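Local coordinates for putative superoxide reductase (Thermotoga maritima, PDB 3QZB), which probably reduces superoxide to hydrogen peroxide at a mononuclear iron centre, using electrons delivered by rubredoxin, at residues Lys28-Glu34 and Ile47-Lys53; Ala35-Lys41 and Gln137-Glu143; Glu62-Ile68 and Leu124-His130; Tyr86-Gly92 and Val103-Val109. All blocks are in the same frame, centred on the assembly; numbering follows the deposited sequence.

Contact 1: residues Lys28-Glu34 and Ile47-Lys53. With FE (Fe (III) ion), chain B.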
# COMPACT_ATOMS: atom_id res chain seq x y z
N LYS A 28 -11.26 17.96 -12.59
CA LYS A 28 -9.97 17.89 -11.94
C LYS A 28 -9.59 16.48 -11.49
O LYS A 28 -8.40 16.21 -11.36
CB LYS A 28 -9.95 18.82 -10.74
CG LYS A 28 -10.88 18.47 -9.61
CD LYS A 28 -10.82 19.37 -8.40
CE LYS A 28 -11.18 20.76 -8.60
NZ LYS A 28 -12.62 20.81 -8.94
N HIS A 29 -10.55 15.61 -11.20
CA HIS A 29 -10.23 14.33 -10.63
C HIS A 29 -9.72 13.29 -11.62
O HIS A 29 -9.25 12.23 -11.18
CB HIS A 29 -11.45 13.75 -9.91
CG HIS A 29 -11.79 14.43 -8.64
ND1 HIS A 29 -12.78 15.39 -8.53
CD2 HIS A 29 -11.22 14.33 -7.43
CE1 HIS A 29 -12.80 15.79 -7.26
NE2 HIS A 29 -11.84 15.19 -6.58
N VAL A 30 -9.79 13.54 -12.91
CA VAL A 30 -9.45 12.49 -13.88
C VAL A 30 -7.94 12.22 -13.83
O VAL A 30 -7.12 13.15 -13.98
CB VAL A 30 -9.86 12.90 -15.30
CG1 VAL A 30 -9.36 11.84 -16.28
CG2 VAL A 30 -11.39 13.15 -15.37
N PRO A 31 -7.53 10.94 -13.69
CA PRO A 31 -6.07 10.64 -13.75
C PRO A 31 -5.66 10.62 -15.22
O PRO A 31 -6.26 9.89 -16.01
CB PRO A 31 -5.97 9.29 -13.06
CG PRO A 31 -7.28 8.62 -13.33
CD PRO A 31 -8.32 9.76 -13.34
N VAL A 32 -4.68 11.42 -15.58
CA VAL A 32 -4.26 11.57 -16.95
C VAL A 32 -2.97 10.79 -17.21
O VAL A 32 -1.98 11.00 -16.50
CB VAL A 32 -4.07 13.04 -17.34
CG1 VAL A 32 -3.58 13.15 -18.80
CG2 VAL A 32 -5.40 13.81 -17.14
N ILE A 33 -3.03 9.86 -18.15
CA ILE A 33 -1.90 9.00 -18.52
C ILE A 33 -1.07 9.66 -19.62
O ILE A 33 -1.64 10.14 -20.62
CB ILE A 33 -2.43 7.67 -19.07
CG1 ILE A 33 -3.20 6.88 -17.99
CG2 ILE A 33 -1.23 6.79 -19.57
CD1 ILE A 33 -4.12 5.81 -18.55
N GLU A 34 0.24 9.68 -19.44
CA GLU A 34 1.18 10.02 -20.51
C GLU A 34 2.09 8.81 -20.71
O GLU A 34 2.82 8.42 -19.81
CB GLU A 34 2.00 11.21 -20.12
CG GLU A 34 1.17 12.46 -19.96
CD GLU A 34 1.99 13.61 -19.41
OE1 GLU A 34 2.75 14.24 -20.19
OE2 GLU A 34 1.90 13.92 -18.21
N ILE A 47 5.72 5.74 -17.81
CA ILE A 47 4.32 6.07 -17.69
C ILE A 47 4.15 7.11 -16.58
O ILE A 47 4.52 6.89 -15.44
CB ILE A 47 3.46 4.83 -17.36
CG1 ILE A 47 3.62 3.74 -18.41
CG2 ILE A 47 1.99 5.22 -17.20
CD1 ILE A 47 2.93 2.40 -17.99
N VAL A 48 3.67 8.28 -17.00
CA VAL A 48 3.36 9.36 -16.04
C VAL A 48 1.85 9.38 -15.86
O VAL A 48 1.08 9.32 -16.82
CB VAL A 48 3.85 10.73 -16.53
CG1 VAL A 48 3.69 11.77 -15.41
CG2 VAL A 48 5.30 10.67 -16.97
N VAL A 49 1.42 9.45 -14.60
CA VAL A 49 -0.02 9.63 -14.32
C VAL A 49 -0.15 10.81 -13.34
O VAL A 49 0.57 10.89 -12.36
CB VAL A 49 -0.68 8.39 -13.73
CG1 VAL A 49 -2.17 8.60 -13.63
CG2 VAL A 49 -0.35 7.13 -14.54
N THR A 50 -1.06 11.73 -13.69
CA THR A 50 -1.25 12.97 -12.93
C THR A 50 -2.72 13.23 -12.70
O THR A 50 -3.51 13.18 -13.62
CB THR A 50 -0.66 14.16 -13.71
OG1 THR A 50 0.69 13.86 -14.11
CG2 THR A 50 -0.70 15.45 -12.91
N VAL A 51 -3.09 13.50 -11.46
CA VAL A 51 -4.46 14.03 -11.16
C VAL A 51 -4.27 15.55 -10.97
O VAL A 51 -3.34 16.01 -10.35
CB VAL A 51 -5.05 13.37 -9.91
CG1 VAL A 51 -6.40 13.99 -9.54
CG2 VAL A 51 -5.21 11.85 -10.14
N GLY A 52 -5.21 16.29 -11.53
CA GLY A 52 -5.23 17.74 -11.38
C GLY A 52 -4.34 18.29 -12.43
O GLY A 52 -3.74 19.31 -12.20
N LYS A 53 -4.25 17.58 -13.56
CA LYS A 53 -3.34 17.86 -14.65
C LYS A 53 -3.53 19.25 -15.28
O LYS A 53 -2.59 20.04 -15.39
CB LYS A 53 -3.47 16.76 -15.72
CG LYS A 53 -2.67 16.96 -16.95
CD LYS A 53 -1.18 16.88 -16.69
CE LYS A 53 -0.42 16.89 -18.04
NZ LYS A 53 1.03 17.17 -17.88
FE FE B . -11.40 15.59 -4.51
O HOH W 1 -7.06 15.80 -13.76
O HOH W 2 0.26 12.71 -16.61
O HOH W 3 3.44 15.53 -16.97
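Glu34 holds CG anti to its carbonyl carbon (chi1 -64°) and runs on extended, whereas Lys53 bends at chi2 (67°), and the two side chains cross at about a right angle, with NZ of Lys53 3.4 Å from OE2 of Glu34 in a long, weak salt bridge. The pair flanks the antiparallel meeting of strands 31-34 and 44-51 in an immunoglobulin-like beta-sandwich. Val32 with Thr50 and Glu34 with Val48 form the hydrogen-bonded pairs, the shortest bond running from Glu34 N to Val48 O (2.8 Å); between them Val49 CA directs its hydrogen at Val32 O (3.2 Å). Pro31, Ile33, Val49 and Val51 line the inner face, against strands 65-74 and 119-127, and Pro31 CB rests on Val49 CG1 at 3.9 Å. On the other face a water lies among Val32 O, Glu34 OE2 and Thr50 OG1, and a second donates to Glu34 OE2 (2.5 Å) while accepting from Lys53 NZ. Exchanging Glu34 for an alanine would probably leave the Lys53 ammonium without its opposite charge and both waters short of an anchor. Toward the iron a further water ties Lys28 O and Val30 O to Gly52 N. There His29, whose ND1 is hydrogen-bonded to Glu27, binds the iron through NE2 at 2.2 Å.

Contact 2: residues Ala35-Lys41 and Gln137-Glu143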
# COMPACT_ATOMS: atom_id res chain seq x y z
N ALA A 35 2.01 8.23 -21.89
CA ALA A 35 2.82 7.05 -22.23
C ALA A 35 2.94 7.04 -23.75
O ALA A 35 2.04 7.49 -24.44
CB ALA A 35 2.12 5.75 -21.74
N PRO A 36 4.01 6.47 -24.28
CA PRO A 36 4.15 6.34 -25.75
C PRO A 36 3.06 5.46 -26.35
O PRO A 36 2.59 4.51 -25.74
CB PRO A 36 5.51 5.72 -25.93
CG PRO A 36 5.99 5.34 -24.65
CD PRO A 36 5.11 5.83 -23.55
N GLU A 37 2.75 5.74 -27.61
CA GLU A 37 1.79 4.93 -28.32
C GLU A 37 2.33 3.52 -28.63
O GLU A 37 1.58 2.54 -28.65
CB GLU A 37 1.43 5.62 -29.66
CG GLU A 37 0.52 4.91 -30.55
CD GLU A 37 0.04 5.78 -31.73
OE1 GLU A 37 0.78 6.72 -32.13
OE2 GLU A 37 -1.06 5.48 -32.25
N LYS A 38 3.62 3.45 -28.94
CA LYS A 38 4.22 2.19 -29.39
C LYS A 38 5.63 2.11 -28.84
O LYS A 38 6.34 3.12 -28.79
CB LYS A 38 4.23 2.12 -30.93
CG LYS A 38 4.81 0.81 -31.51
CD LYS A 38 4.66 0.79 -33.04
CE LYS A 38 5.95 1.25 -33.79
NZ LYS A 38 6.96 0.15 -34.19
N VAL A 39 6.02 0.91 -28.41
CA VAL A 39 7.31 0.66 -27.80
C VAL A 39 7.90 -0.64 -28.33
O VAL A 39 7.18 -1.48 -28.87
CB VAL A 39 7.21 0.61 -26.26
CG1 VAL A 39 6.69 1.96 -25.73
CG2 VAL A 39 6.35 -0.55 -25.80
N LYS A 40 9.20 -0.80 -28.14
CA LYS A 40 9.88 -2.05 -28.47
C LYS A 40 9.63 -3.08 -27.38
O LYS A 40 9.38 -2.77 -26.21
CB LYS A 40 11.38 -1.82 -28.63
CG LYS A 40 11.72 -0.85 -29.73
CD LYS A 40 13.21 -0.53 -29.79
CE LYS A 40 13.54 0.38 -31.01
NZ LYS A 40 12.81 1.68 -31.07
N LYS A 41 9.77 -4.34 -27.76
CA LYS A 41 9.61 -5.42 -26.79
C LYS A 41 10.64 -5.36 -25.69
O LYS A 41 11.82 -5.25 -25.94
CB LYS A 41 9.69 -6.77 -27.54
CG LYS A 41 9.32 -7.97 -26.72
CD LYS A 41 9.44 -9.29 -27.49
CE LYS A 41 9.26 -10.52 -26.60
NZ LYS A 41 9.29 -11.83 -27.34
N GLN A 137 -5.64 3.88 -21.83
CA GLN A 137 -4.93 4.19 -23.08
C GLN A 137 -4.32 2.89 -23.61
O GLN A 137 -3.64 2.19 -22.88
CB GLN A 137 -3.76 5.22 -22.78
CG GLN A 137 -3.04 5.76 -23.87
CD GLN A 137 -2.35 6.92 -23.40
OE1 GLN A 137 -2.98 7.85 -22.84
NE2 GLN A 137 -1.10 6.92 -23.61
N LYS A 138 -4.49 2.65 -24.91
CA LYS A 138 -3.82 1.54 -25.57
C LYS A 138 -2.32 1.77 -25.69
O LYS A 138 -1.89 2.91 -25.88
CB LYS A 138 -4.39 1.38 -26.96
CG LYS A 138 -4.13 0.07 -27.67
CD LYS A 138 -5.07 -1.02 -27.09
CE LYS A 138 -4.81 -2.43 -27.64
NZ LYS A 138 -3.34 -2.83 -27.52
N ILE A 139 -1.54 0.69 -25.63
CA ILE A 139 -0.10 0.74 -25.95
C ILE A 139 0.20 -0.47 -26.84
O ILE A 139 -0.21 -1.60 -26.56
CB ILE A 139 0.80 0.86 -24.71
CG1 ILE A 139 2.25 1.10 -25.10
CG2 ILE A 139 0.57 -0.35 -23.78
CD1 ILE A 139 3.11 1.62 -23.94
N THR A 140 0.94 -0.20 -27.91
CA THR A 140 1.31 -1.25 -28.87
C THR A 140 2.78 -1.60 -28.59
O THR A 140 3.64 -0.71 -28.44
CB THR A 140 1.16 -0.74 -30.29
OG1 THR A 140 -0.23 -0.44 -30.52
CG2 THR A 140 1.62 -1.76 -31.31
N VAL A 141 3.09 -2.89 -28.54
CA VAL A 141 4.43 -3.38 -28.29
C VAL A 141 4.85 -4.17 -29.53
O VAL A 141 4.10 -5.02 -30.02
CB VAL A 141 4.46 -4.27 -27.04
CG1 VAL A 141 5.85 -4.79 -26.79
CG2 VAL A 141 3.92 -3.47 -25.82
N GLU A 142 6.03 -3.92 -30.02
CA GLU A 142 6.60 -4.68 -31.13
C GLU A 142 6.60 -6.16 -30.81
O GLU A 142 6.82 -6.58 -29.68
CB GLU A 142 8.02 -4.23 -31.44
CG GLU A 142 8.10 -2.86 -32.08
CD GLU A 142 9.45 -2.41 -32.52
OE1 GLU A 142 10.45 -3.06 -32.17
OE2 GLU A 142 9.50 -1.34 -33.16
N GLU A 143 6.34 -6.97 -31.81
CA GLU A 143 6.27 -8.42 -31.66
C GLU A 143 7.60 -9.11 -31.79
O GLU A 143 8.53 -8.54 -32.35
CB GLU A 143 5.28 -8.98 -32.64
CG GLU A 143 3.88 -8.45 -32.46
CD GLU A 143 2.95 -9.05 -33.55
OE1 GLU A 143 2.58 -10.13 -33.42
OE2 GLU A 143 2.64 -8.49 -34.60
OXT GLU A 143 7.65 -10.27 -31.31
O HOH W 4 -0.15 9.76 -23.57
O HOH W 5 0.09 4.45 -24.57
O HOH W 6 -1.10 1.92 -29.17
O HOH W 7 11.27 0.59 -33.24
O HOH W 8 11.05 -5.02 -30.34
O HOH W 9 7.04 -11.57 -28.99
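Val39 and Val141 meet methyl to methyl, CG2 against CG2 at 3.8 Å, on the buried side of a short parallel strand pair. The other methyl of Val39, CG1, anti to the carbonyl carbon (chi1 -60°), meets Ile139 CD1 at 4.0 Å, the two side chains crossing at about a right angle. Val45 of strand 44-51 and Leu115 of strand 103-115, in the facing sheet, pack against these residues. The backbones are bonded along this pair: Glu37 O accepts from Thr140 N, Val39 N donates to Thr140 O at 2.9 Å, and Val39 O accepts from Glu142 N. Thr140 O also receives the CA hydrogen of Lys38, at 3.1 Å. Having paired antiparallel through residues 31-34 with one sheet of the sandwich, the chain thus crosses over to add strand 38-39 parallel to the C-terminal strand 131-141 of the other, much as strand A' pairs with strand G in immunoglobulin domains. The opposite face, with Lys38 and Thr140, is looser and wet. Lys38, bent in its outer half, brings NZ to Glu142 OE2 in a weak salt bridge of 3.1 Å, and a water donates to Glu142 OE1 (2.7 Å) while accepting from Lys41 N. A leucine in place of Glu142 would probably leave the Lys38 ammonium without its carboxylate and set its flexible chain free to swing. At the other end Gln137 NE2 donates to two waters, one reaching Ala35 N and the other donating to Pro36 O and, at 2.8 Å, to Lys138 O.

Contact 3: residues Glu62-Ile68 and Leu124-His130. With FE (Fe (III) ion), chain B.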
# COMPACT_ATOMS: atom_id res chain seq x y z
N GLU A 62 -7.65 18.10 4.91
CA GLU A 62 -9.02 17.68 4.79
C GLU A 62 -9.41 17.07 3.45
O GLU A 62 -10.34 16.27 3.40
CB GLU A 62 -9.98 18.86 5.12
CG GLU A 62 -9.75 19.50 6.49
CD GLU A 62 -8.49 20.42 6.63
OE1 GLU A 62 -7.87 20.87 5.62
OE2 GLU A 62 -8.16 20.76 7.81
N HIS A 63 -8.71 17.47 2.38
CA HIS A 63 -9.12 17.10 1.02
C HIS A 63 -7.88 16.92 0.17
O HIS A 63 -7.17 17.88 -0.12
CB HIS A 63 -10.01 18.18 0.42
CG HIS A 63 -10.50 17.88 -0.96
ND1 HIS A 63 -10.88 18.88 -1.82
CD2 HIS A 63 -10.61 16.71 -1.65
CE1 HIS A 63 -11.23 18.32 -2.97
NE2 HIS A 63 -11.08 16.99 -2.91
N HIS A 64 -7.67 15.70 -0.33
CA HIS A 64 -6.48 15.39 -1.10
C HIS A 64 -6.65 14.11 -1.87
O HIS A 64 -7.45 13.24 -1.50
CB HIS A 64 -5.26 15.27 -0.15
CG HIS A 64 -5.48 14.32 1.01
ND1 HIS A 64 -5.78 14.78 2.27
CD2 HIS A 64 -5.48 12.97 1.10
CE1 HIS A 64 -5.95 13.73 3.07
NE2 HIS A 64 -5.82 12.63 2.38
N ILE A 65 -5.87 13.98 -2.93
CA ILE A 65 -5.74 12.68 -3.63
C ILE A 65 -4.81 11.77 -2.87
O ILE A 65 -3.70 12.11 -2.52
CB ILE A 65 -5.19 12.93 -5.05
CG1 ILE A 65 -6.05 13.93 -5.84
CG2 ILE A 65 -5.00 11.58 -5.78
CD1 ILE A 65 -7.50 13.53 -5.95
N ARG A 66 -5.31 10.58 -2.55
CA ARG A 66 -4.59 9.59 -1.77
C ARG A 66 -3.62 8.73 -2.59
O ARG A 66 -2.55 8.40 -2.10
CB ARG A 66 -5.62 8.65 -1.13
CG ARG A 66 -6.49 9.27 -0.04
CD ARG A 66 -5.77 9.32 1.27
NE ARG A 66 -6.59 9.76 2.39
CZ ARG A 66 -7.49 9.02 2.99
NH1 ARG A 66 -7.72 7.78 2.62
NH2 ARG A 66 -8.19 9.52 4.02
N TRP A 67 -4.03 8.33 -3.79
CA TRP A 67 -3.24 7.39 -4.60
C TRP A 67 -3.66 7.38 -6.02
O TRP A 67 -4.77 7.75 -6.38
CB TRP A 67 -3.21 5.98 -3.94
CG TRP A 67 -4.52 5.32 -3.62
CD1 TRP A 67 -5.04 5.17 -2.37
CD2 TRP A 67 -5.52 4.73 -4.51
NE1 TRP A 67 -6.19 4.45 -2.39
CE2 TRP A 67 -6.53 4.17 -3.69
CE3 TRP A 67 -5.66 4.59 -5.89
CZ2 TRP A 67 -7.63 3.48 -4.20
CZ3 TRP A 67 -6.74 3.92 -6.39
CH2 TRP A 67 -7.70 3.36 -5.56
N ILE A 68 -2.74 6.83 -6.83
CA ILE A 68 -2.97 6.37 -8.19
C ILE A 68 -2.49 4.91 -8.22
O ILE A 68 -1.43 4.61 -7.64
CB ILE A 68 -2.15 7.20 -9.18
CG1 ILE A 68 -2.75 8.60 -9.34
CG2 ILE A 68 -2.01 6.48 -10.55
CD1 ILE A 68 -1.77 9.61 -9.91
N LEU A 124 -6.27 4.23 -12.16
CA LEU A 124 -7.35 4.38 -11.17
C LEU A 124 -6.81 5.29 -10.09
O LEU A 124 -5.72 5.07 -9.55
CB LEU A 124 -7.70 3.03 -10.59
CG LEU A 124 -8.88 2.97 -9.60
CD1 LEU A 124 -10.17 3.18 -10.27
CD2 LEU A 124 -8.85 1.65 -8.83
N SER A 125 -7.58 6.32 -9.72
CA SER A 125 -7.15 7.22 -8.64
C SER A 125 -8.25 7.40 -7.62
O SER A 125 -9.44 7.16 -7.93
CB SER A 125 -6.70 8.56 -9.21
OG SER A 125 -7.72 9.17 -9.93
N TYR A 126 -7.87 7.83 -6.43
CA TYR A 126 -8.77 7.92 -5.30
C TYR A 126 -8.54 9.24 -4.57
O TYR A 126 -7.44 9.53 -4.13
CB TYR A 126 -8.51 6.74 -4.34
CG TYR A 126 -9.41 6.75 -3.13
CD1 TYR A 126 -10.79 6.63 -3.24
CD2 TYR A 126 -8.88 6.93 -1.89
CE1 TYR A 126 -11.60 6.73 -2.11
CE2 TYR A 126 -9.68 7.02 -0.74
CZ TYR A 126 -11.03 6.93 -0.88
OH TYR A 126 -11.88 7.07 0.22
N CYS A 127 -9.65 9.99 -4.41
CA CYS A 127 -9.71 11.19 -3.58
C CYS A 127 -10.32 10.81 -2.26
O CYS A 127 -11.20 9.96 -2.18
CB CYS A 127 -10.57 12.23 -4.31
SG CYS A 127 -10.82 13.70 -3.26
N ASN A 128 -9.81 11.41 -1.20
CA ASN A 128 -10.32 11.07 0.15
C ASN A 128 -11.79 11.44 0.37
O ASN A 128 -12.41 10.86 1.27
CB ASN A 128 -9.44 11.62 1.26
CG ASN A 128 -9.59 13.10 1.47
OD1 ASN A 128 -9.86 13.86 0.54
ND2 ASN A 128 -9.38 13.55 2.72
N ILE A 129 -12.38 12.32 -0.46
CA ILE A 129 -13.78 12.65 -0.32
C ILE A 129 -14.58 12.53 -1.61
O ILE A 129 -15.80 12.57 -1.57
CB ILE A 129 -13.98 14.08 0.31
CG1 ILE A 129 -13.55 15.18 -0.64
CG2 ILE A 129 -13.30 14.13 1.66
CD1 ILE A 129 -13.67 16.59 -0.06
N HIS A 130 -13.93 12.37 -2.79
CA HIS A 130 -14.63 12.29 -4.05
C HIS A 130 -14.45 10.94 -4.77
O HIS A 130 -14.70 10.84 -5.99
CB HIS A 130 -14.19 13.42 -5.00
CG HIS A 130 -14.52 14.79 -4.48
ND1 HIS A 130 -13.55 15.76 -4.23
CD2 HIS A 130 -15.73 15.36 -4.20
CE1 HIS A 130 -14.17 16.85 -3.81
NE2 HIS A 130 -15.47 16.65 -3.78
FE FE B . -11.40 15.59 -4.51
O HOH W 10 -10.83 6.74 2.45
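The side-chain amide of Asn128 lies flat over one face of the His64 ring, the planes 26° apart, and bonds through both ends to the opposite backbone. ND2 donates to Glu62 O at 3.0 Å, and OD1 accepts from His64 N, also at 3.0 Å; in each case the donor stands above the carbonyl plane. Placing CG of Asn128 between its backbone N and carbonyl carbon (chi1 75°) turns the amide back over the ring. His64 is itself fixed by Arg66 NE, which donates to NE2 nearly in the ring plane (3.0 Å), and by a bond from ND1 to Thr60 O. Both segments supply the iron: His63 NE2, His130 ND1 and Cys127 SG, the sulfur at 2.3 Å, complete with His29 and His57 the four-histidine, one-cysteine centre of superoxide reductases. The sulfur accepts a nearly straight bond from Ile129 N (169°) and a weak one from His130 N, which would be expected to temper its donation to the metal. Ile129 CD1 covers a face of the His63 ring, 3.6 Å from its centroid. A beta bulge shifts the register between Ile65 and Trp67, and Tyr126 CB sits centrally over the six-membered ring of Trp67, 3.4 Å from its centroid. Arg66 bonds to Asn89 O and forms a salt bridge with Glu93, both of a second subunit, and Trp67 and Tyr126 both bond to Glu82 of a third. Within the chain, strand 65-74 runs between strands 81-87 and 119-127, with Val51 of strand 44-51 packed against Ile65 from the facing sheet.

Contact 4: residues Tyr86-Gly92 and Val103-Val109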
# COMPACT_ATOMS: atom_id res chain seq x y z
N TYR A 86 0.66 3.76 -6.02
CA TYR A 86 1.55 4.89 -5.73
C TYR A 86 0.78 5.85 -4.80
O TYR A 86 -0.21 6.46 -5.22
CB TYR A 86 1.93 5.58 -7.07
CG TYR A 86 2.39 4.59 -8.13
CD1 TYR A 86 3.68 4.05 -8.09
CD2 TYR A 86 1.50 4.11 -9.07
CE1 TYR A 86 4.08 3.04 -9.02
CE2 TYR A 86 1.91 3.14 -9.98
CZ TYR A 86 3.15 2.60 -9.96
OH TYR A 86 3.48 1.64 -10.89
N GLU A 87 1.22 5.87 -3.56
CA GLU A 87 0.51 6.58 -2.52
C GLU A 87 1.17 7.93 -2.26
O GLU A 87 2.39 8.00 -2.16
CB GLU A 87 0.52 5.74 -1.23
CG GLU A 87 -0.22 4.46 -1.36
CD GLU A 87 -0.32 3.70 -0.08
OE1 GLU A 87 0.12 4.16 0.99
OE2 GLU A 87 -0.83 2.54 -0.14
N PHE A 88 0.33 8.93 -2.05
CA PHE A 88 0.73 10.32 -1.80
C PHE A 88 0.29 10.63 -0.38
O PHE A 88 -0.94 10.83 -0.20
CB PHE A 88 0.08 11.23 -2.83
CG PHE A 88 0.21 10.69 -4.24
CD1 PHE A 88 1.48 10.46 -4.80
CD2 PHE A 88 -0.90 10.39 -4.98
CE1 PHE A 88 1.56 9.91 -6.08
CE2 PHE A 88 -0.76 9.83 -6.24
CZ PHE A 88 0.47 9.59 -6.78
N ASN A 89 1.21 10.58 0.59
CA ASN A 89 0.81 10.42 1.96
C ASN A 89 1.05 11.59 2.89
O ASN A 89 0.77 11.51 4.07
CB ASN A 89 1.38 9.13 2.54
CG ASN A 89 0.79 7.89 1.89
OD1 ASN A 89 -0.27 7.98 1.26
ND2 ASN A 89 1.46 6.74 2.02
N ALA A 90 1.59 12.70 2.37
CA ALA A 90 1.79 13.91 3.16
C ALA A 90 0.85 14.99 2.65
O ALA A 90 0.81 15.26 1.44
CB ALA A 90 3.23 14.38 3.07
N HIS A 91 0.10 15.60 3.57
CA HIS A 91 -0.91 16.59 3.22
C HIS A 91 -0.92 17.75 4.22
O HIS A 91 -1.99 18.27 4.52
CB HIS A 91 -2.30 15.99 3.05
CG HIS A 91 -2.29 14.72 2.27
ND1 HIS A 91 -2.13 14.69 0.90
CD2 HIS A 91 -2.34 13.45 2.68
CE1 HIS A 91 -2.08 13.42 0.52
NE2 HIS A 91 -2.23 12.66 1.58
N GLY A 92 0.25 18.14 4.70
CA GLY A 92 0.34 19.32 5.59
C GLY A 92 -0.05 19.08 7.04
O GLY A 92 -0.12 20.05 7.80
N VAL A 103 5.36 19.38 4.77
CA VAL A 103 5.49 18.60 3.54
C VAL A 103 4.13 18.18 2.99
O VAL A 103 3.20 17.77 3.72
CB VAL A 103 6.41 17.37 3.71
CG1 VAL A 103 6.01 16.50 4.92
CG2 VAL A 103 6.55 16.52 2.44
N TYR A 104 4.03 18.24 1.66
CA TYR A 104 2.88 17.79 0.87
C TYR A 104 3.38 16.93 -0.28
O TYR A 104 4.37 17.28 -0.91
CB TYR A 104 2.12 18.97 0.23
CG TYR A 104 1.54 19.95 1.25
CD1 TYR A 104 2.34 20.88 1.90
CD2 TYR A 104 0.20 19.91 1.56
CE1 TYR A 104 1.82 21.74 2.86
CE2 TYR A 104 -0.33 20.80 2.51
CZ TYR A 104 0.49 21.69 3.18
OH TYR A 104 -0.09 22.54 4.12
N THR A 105 2.66 15.84 -0.57
CA THR A 105 2.97 14.98 -1.71
C THR A 105 1.91 15.19 -2.77
O THR A 105 0.71 14.95 -2.53
CB THR A 105 3.00 13.51 -1.34
OG1 THR A 105 3.75 13.38 -0.13
CG2 THR A 105 3.59 12.71 -2.51
N GLU A 106 2.33 15.65 -3.96
CA GLU A 106 1.42 15.89 -5.05
C GLU A 106 1.04 14.61 -5.79
O GLU A 106 1.84 13.68 -5.86
CB GLU A 106 1.98 16.91 -6.05
CG GLU A 106 2.21 18.31 -5.44
CD GLU A 106 0.89 18.98 -5.10
OE1 GLU A 106 0.18 19.31 -6.05
OE2 GLU A 106 0.54 19.14 -3.93
N PRO A 107 -0.16 14.58 -6.38
CA PRO A 107 -0.64 13.36 -7.04
C PRO A 107 -0.19 13.25 -8.50
O PRO A 107 -0.94 13.33 -9.44
CB PRO A 107 -2.14 13.42 -6.91
CG PRO A 107 -2.43 14.90 -6.98
CD PRO A 107 -1.27 15.55 -6.21
N THR A 108 1.13 13.02 -8.59
CA THR A 108 1.88 12.90 -9.83
C THR A 108 2.82 11.74 -9.59
O THR A 108 3.41 11.63 -8.53
CB THR A 108 2.65 14.23 -10.18
OG1 THR A 108 1.75 15.32 -10.18
CG2 THR A 108 3.31 14.10 -11.57
N VAL A 109 2.90 10.82 -10.55
CA VAL A 109 3.86 9.73 -10.42
C VAL A 109 4.38 9.34 -11.81
O VAL A 109 3.65 9.32 -12.76
CB VAL A 109 3.28 8.53 -9.63
CG1 VAL A 109 2.12 7.85 -10.40
CG2 VAL A 109 4.42 7.53 -9.24
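Ala90 O accepts the shortest hydrogen bond between the two segments, from Thr105 N at 2.8 Å, and also receives the CA hydrogen of Tyr104 (3.3 Å). Two residues on, Gly92 N donates to Val103 O at 3.1 Å. Thr105 OG1 accepts a weak bond from Ala90 N, but its stronger partner is Val83 O of a fourth subunit. Gly92, at a positive phi of 79°, brings its CA over a face of the Tyr104 ring, 3.8 Å from the centroid, an approach the absence of a side chain permits. The apolar half centres on Phe88. Its CG lies anti to the carbonyl carbon (chi1 -46°), which sends the ring across toward the 106-108 corner, where it is sandwiched: Pro107 CA sits over one face, 3.7 Å from the centroid, and Tyr86 O stands over the opposite one. Thr105 CG2 and Val109 CB meet the same ring at its edge, and Val109 CG2 goes on to touch Tyr86 CD1 at 3.7 Å. Pro107 is the centre of an inverse gamma turn, with a weak bond from Thr108 N to Glu106 O, and it is around this corner that the backbone folds over Phe88. Beyond the corner Val109 pairs with Val49, while Val103 to Glu106 pair antiparallel with a strand of the fourth subunit. The arrangement is that of a sandwich edge, where the chain following strand 81-87 meets strand 103-115, which beyond its corner at Pro107 joins the facing sheet and before it pairs across the interface of a four-chain assembly.

Contacts 3 and 4 are the buried pair, their centres about 10 Å apart; strands 65-74 and 81-87 join them as neighbours, and both reach other subunits. Contact 1 is partly buried and shares the iron with contact 3, its His29 lying beside His130, while Val49 and Val51 bond to the strand of contact 4. Contact 2, the most exposed, lies at the far end, about 29 Å between centres from contacts 3 and 4, and touches contact 1. Chemistry follows place: metal ligation in contact 3, ring packing in contact 4, backbone pairing with one iron ligand in contact 1, and lysine, glutamate and water in contact 2, the last two each with a weak salt bridge.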